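Local coordinates for molybdenum ABC transporter, periplasmic molybdenum-binding protein (Vibrio cholerae, PDB 4RXL), which binds tungstate and probably molybdate, as the periplasmic solute-binding component of a ModABC-type transporter, at residues A117-V121 / D122-A126; A137-W140 / P141-S145. All coordinates share one frame; numbering follows the deposited sequence.

Interaction 1: residues A117-V121 / D122-A126; sequences AVAQV and DAVPA. With WO4 (tungstate(VI)ion), chain B.
A119 and V124 meet through their methyl groups on the inner side of the turn that carries the chain from strand 116-119 into helix 125-137. CB of A119 lies 3.5 Å from V124 CG1, and the CB atoms of A119 and A126 approach to 4.1 Å. V124 CG1 is anti to the backbone N (chi1 179°), and there it lies between A119 CB and the tungstate, near O1. V124 is the N-cap residue. Its own N-H reaches back to Q120 O at 3.1 Å, closing the turn. This is the strand-to-helix junction by which ModA-type proteins offer a helix N terminus to their oxyanion: A126 N donates to tungstate O2 at 2.6 Å, and the anion is also hydrogen-bonded to S13, S40, V153 and Y171. A water bridges the strand end to the first helix turn, accepting from A119 N and donating weakly to A126 O. The outer side is polar and more open. There the bent Q120 side chain lets OE1 accept a hydrogen bond from D122 N (3.0 Å), which stands above the plane of the Q120 side-chain carbonyl, and a weak one from A123 N. Its NE2 points almost straight (172°) at OD2 of the exposed D122, 3.2 Å away, from above the carboxylate plane.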
loop_
_atom_site.group_PDB
_atom_site.type_symbol
_atom_site.label_atom_id
_atom_site.label_comp_id
_atom_site.label_asym_id
_atom_site.label_seq_id
_atom_site.Cartn_x
_atom_site.Cartn_y
_atom_site.Cartn_z
ATOM N N ALA A 117 1.285 13.348 7.298
ATOM C CA ALA A 117 0.914 11.958 7.568
ATOM C C ALA A 117 1.579 11.031 6.572
ATOM O O ALA A 117 1.390 11.159 5.355
ATOM C CB ALA A 117 -0.592 11.777 7.529
ATOM N N VAL A 118 2.358 10.089 7.084
ATOM C CA VAL A 118 2.991 9.069 6.255
ATOM C C VAL A 118 3.062 7.765 7.027
ATOM O O VAL A 118 3.000 7.788 8.268
ATOM C CB VAL A 118 4.433 9.440 5.849
ATOM C CG1 VAL A 118 4.457 10.721 5.022
ATOM C CG2 VAL A 118 5.345 9.553 7.073
ATOM N N ALA A 119 3.167 6.643 6.308
ATOM C CA ALA A 119 3.457 5.367 6.980
ATOM C C ALA A 119 4.939 5.342 7.378
ATOM O O ALA A 119 5.736 6.123 6.855
ATOM C CB ALA A 119 3.094 4.172 6.137
ATOM N N GLN A 120 5.285 4.505 8.357
ATOM C CA GLN A 120 6.644 4.449 8.905
ATOM C C GLN A 120 7.649 4.349 7.749
ATOM O O GLN A 120 7.618 3.419 6.976
ATOM C CB GLN A 120 6.805 3.260 9.873
ATOM C CG GLN A 120 7.839 3.468 10.986
ATOM C CD GLN A 120 9.269 3.426 10.479
ATOM O OE1 GLN A 120 9.653 2.489 9.766
ATOM N NE2 GLN A 120 10.068 4.446 10.830
ATOM N N VAL A 121 8.557 5.315 7.690
ATOM C CA VAL A 121 9.375 5.539 6.490
ATOM C C VAL A 121 10.522 4.564 6.288
ATOM O O VAL A 121 11.086 4.500 5.192
ATOM C CB VAL A 121 9.930 6.981 6.426
ATOM C CG1 VAL A 121 8.812 8.011 6.403
ATOM C CG2 VAL A 121 10.874 7.262 7.584
ATOM N N ASP A 122 10.878 3.819 7.322
ATOM C CA ASP A 122 11.996 2.912 7.231
ATOM C C ASP A 122 11.576 1.541 6.764
ATOM O O ASP A 122 12.377 0.853 6.141
ATOM C CB ASP A 122 12.737 2.817 8.569
ATOM C CG ASP A 122 13.405 4.136 8.957
ATOM O OD1 ASP A 122 14.119 4.713 8.102
ATOM O OD2 ASP A 122 13.209 4.597 10.105
ATOM N N ALA A 123 10.330 1.141 7.025
ATOM C CA ALA A 123 9.916 -0.235 6.725
ATOM C C ALA A 123 8.588 -0.415 5.987
ATOM O O ALA A 123 8.441 -1.377 5.245
ATOM C CB ALA A 123 9.898 -1.058 7.997
ATOM N N VAL A 124 7.609 0.462 6.191
ATOM C CA VAL A 124 6.318 0.285 5.521
ATOM C C VAL A 124 6.418 0.782 4.091
ATOM O O VAL A 124 6.846 1.928 3.902
ATOM C CB VAL A 124 5.156 1.008 6.244
ATOM C CG1 VAL A 124 3.866 0.794 5.474
ATOM C CG2 VAL A 124 5.052 0.488 7.662
ATOM N N PRO A 125 5.985 -0.021 3.089
ATOM C CA PRO A 125 6.198 0.421 1.707
ATOM C C PRO A 125 5.740 1.844 1.412
ATOM O O PRO A 125 6.501 2.613 0.838
ATOM C CB PRO A 125 5.446 -0.621 0.877
ATOM C CG PRO A 125 5.641 -1.867 1.701
ATOM C CD PRO A 125 5.491 -1.404 3.146
ATOM N N ALA A 126 4.554 2.229 1.875
ATOM C CA ALA A 126 4.080 3.577 1.572
ATOM C C ALA A 126 4.981 4.649 2.180
ATOM O O ALA A 126 5.111 5.744 1.622
ATOM C CB ALA A 126 2.667 3.766 2.091
HETATM W W WO4 B . 1.166 -0.588 2.994
HETATM O O1 WO4 B . 0.435 0.207 4.691
HETATM O O2 WO4 B . 2.491 0.594 1.980
HETATM O O3 WO4 B . 2.106 -2.362 3.442
HETATM O O4 WO4 B . -0.383 -0.954 1.679
HETATM O O HOH W 1 3.184 7.113 3.356
#

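Interaction 2: residues A137-W140 / P141-S145; sequences AGVW and PELES
L143 N and E144 N bond back to V139 O and W140 O, at 3.2 Å and 2.7 Å respectively, where the backbone leaves one helix and enters another within two residues. G138, at phi 79°, ends helix 125-137 in a Schellman motif, and V139 then serves as N-cap of the short helix 140-143. W140 O also accepts a weak second bond from L143 N. One carbonyl thus holds two successive amides as the helix finishes. Two side-chain pairs repeat the i to i+4 spacing of the backbone bonds, a worked example of how even a single helical turn can pair its residues. V139 CG1 meets L143 CD1 at 3.7 Å, an apolar contact between two buried residues. The W140 indole, also buried and with CG anti to the backbone N (chi1 173°), has the exposed E144 over one face: E144 CA stands 4.3 Å from the centroid of the six-membered ring, a CH-pi contact. The bent E144 chain then carries OE2 to 3.2 Å from W140 CZ2, with ring and carboxylate planes 62° apart. The ring of P141, being next in sequence, necessarily lies beside W140 CB. V139 and L143 face L134 of helix 125-137 as well as helix 104-111, where they touch W107 and L111 respectively, and W140 rests on K131 and Q135 of helix 125-137.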
loop_
_atom_site.group_PDB
_atom_site.type_symbol
_atom_site.label_atom_id
_atom_site.label_comp_id
_atom_site.label_asym_id
_atom_site.label_seq_id
_atom_site.Cartn_x
_atom_site.Cartn_y
_atom_site.Cartn_z
ATOM N N ALA A 137 12.446 15.226 -4.414
ATOM C CA ALA A 137 12.049 16.658 -4.410
ATOM C C ALA A 137 13.092 17.607 -3.783
ATOM O O ALA A 137 13.014 18.837 -3.939
ATOM C CB ALA A 137 10.737 16.842 -3.677
ATOM N N GLY A 138 14.062 17.048 -3.061
ATOM C CA GLY A 138 15.104 17.861 -2.433
ATOM C C GLY A 138 14.639 18.540 -1.154
ATOM O O GLY A 138 15.226 19.548 -0.725
ATOM N N VAL A 139 13.621 17.967 -0.517
ATOM C CA VAL A 139 12.971 18.578 0.643
ATOM C C VAL A 139 12.945 17.647 1.870
ATOM O O VAL A 139 12.345 17.987 2.878
ATOM C CB VAL A 139 11.544 19.038 0.283
ATOM C CG1 VAL A 139 10.621 17.845 0.086
ATOM C CG2 VAL A 139 10.970 19.961 1.340
ATOM N N TRP A 140 13.622 16.499 1.804
ATOM C CA TRP A 140 13.584 15.533 2.904
ATOM C C TRP A 140 14.209 16.079 4.208
ATOM O O TRP A 140 13.550 16.056 5.239
ATOM C CB TRP A 140 14.210 14.200 2.484
ATOM C CG TRP A 140 14.348 13.218 3.602
ATOM C CD1 TRP A 140 15.511 12.793 4.170
ATOM C CD2 TRP A 140 13.293 12.532 4.289
ATOM N NE1 TRP A 140 15.251 11.881 5.161
ATOM C CE2 TRP A 140 13.897 11.709 5.257
ATOM C CE3 TRP A 140 11.900 12.541 4.189
ATOM C CZ2 TRP A 140 13.159 10.902 6.113
ATOM C CZ3 TRP A 140 11.172 11.729 5.041
ATOM C CH2 TRP A 140 11.805 10.924 5.989
ATOM N N PRO A 141 15.457 16.591 4.168
ATOM C CA PRO A 141 16.052 17.090 5.421
ATOM C C PRO A 141 15.173 18.074 6.210
ATOM O O PRO A 141 15.191 18.050 7.435
ATOM C CB PRO A 141 17.340 17.760 4.947
ATOM C CG PRO A 141 17.696 17.023 3.700
ATOM C CD PRO A 141 16.383 16.753 3.033
ATOM N N GLU A 142 14.409 18.913 5.513
ATOM C CA GLU A 142 13.426 19.807 6.146
ATOM C C GLU A 142 12.187 19.103 6.734
ATOM O O GLU A 142 11.710 19.476 7.796
ATOM C CB GLU A 142 12.949 20.863 5.143
ATOM C CG GLU A 142 13.960 21.977 4.868
ATOM C CD GLU A 142 14.698 21.832 3.545
ATOM O OE1 GLU A 142 14.639 20.754 2.927
ATOM O OE2 GLU A 142 15.340 22.814 3.121
ATOM N N LEU A 143 11.663 18.104 6.031
ATOM C CA LEU A 143 10.426 17.423 6.425
ATOM C C LEU A 143 10.643 16.232 7.343
ATOM O O LEU A 143 9.700 15.784 7.986
ATOM C CB LEU A 143 9.691 16.919 5.178
ATOM C CG LEU A 143 9.105 18.000 4.279
ATOM C CD1 LEU A 143 8.500 17.349 3.050
ATOM C CD2 LEU A 143 8.070 18.833 5.012
ATOM N N GLU A 144 11.859 15.692 7.340
ATOM C CA GLU A 144 12.318 14.658 8.267
ATOM C C GLU A 144 11.699 14.806 9.674
ATOM O O GLU A 144 11.205 13.843 10.259
ATOM C CB GLU A 144 13.848 14.792 8.371
ATOM C CG GLU A 144 14.547 14.023 9.483
ATOM C CD GLU A 144 14.884 12.604 9.085
ATOM O OE1 GLU A 144 16.055 12.356 8.729
ATOM O OE2 GLU A 144 13.981 11.742 9.123
ATOM N N SER A 145 11.728 16.028 10.202
ATOM C CA SER A 145 11.318 16.280 11.577
ATOM C C SER A 145 9.840 16.658 11.751
ATOM O O SER A 145 9.434 17.026 12.864
ATOM C CB SER A 145 12.195 17.398 12.153
ATOM O OG SER A 145 12.069 18.603 11.397
#

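In the fold
Following the chain from the N terminus, strand 116-119 runs into the turn closed by interaction 1, at the tungstate pocket. Helix 125-137 then leads away from the anion, and interaction 2 closes the next turn beyond its C-terminal end, before the chain goes on to strand 147-150, the parallel neighbour of strand 116-119. The two contacts are in series, neither nested nor crossed, and their centres lie about 15 Å apart. One starts the helix at the ligand; the other ends it and begins helix 140-143. They still touch through V121 CG2 and W140 CH2, 4.1 Å apart, so V121, in the turn before helix 125-137, packs against W140 at the start of helix 140-143.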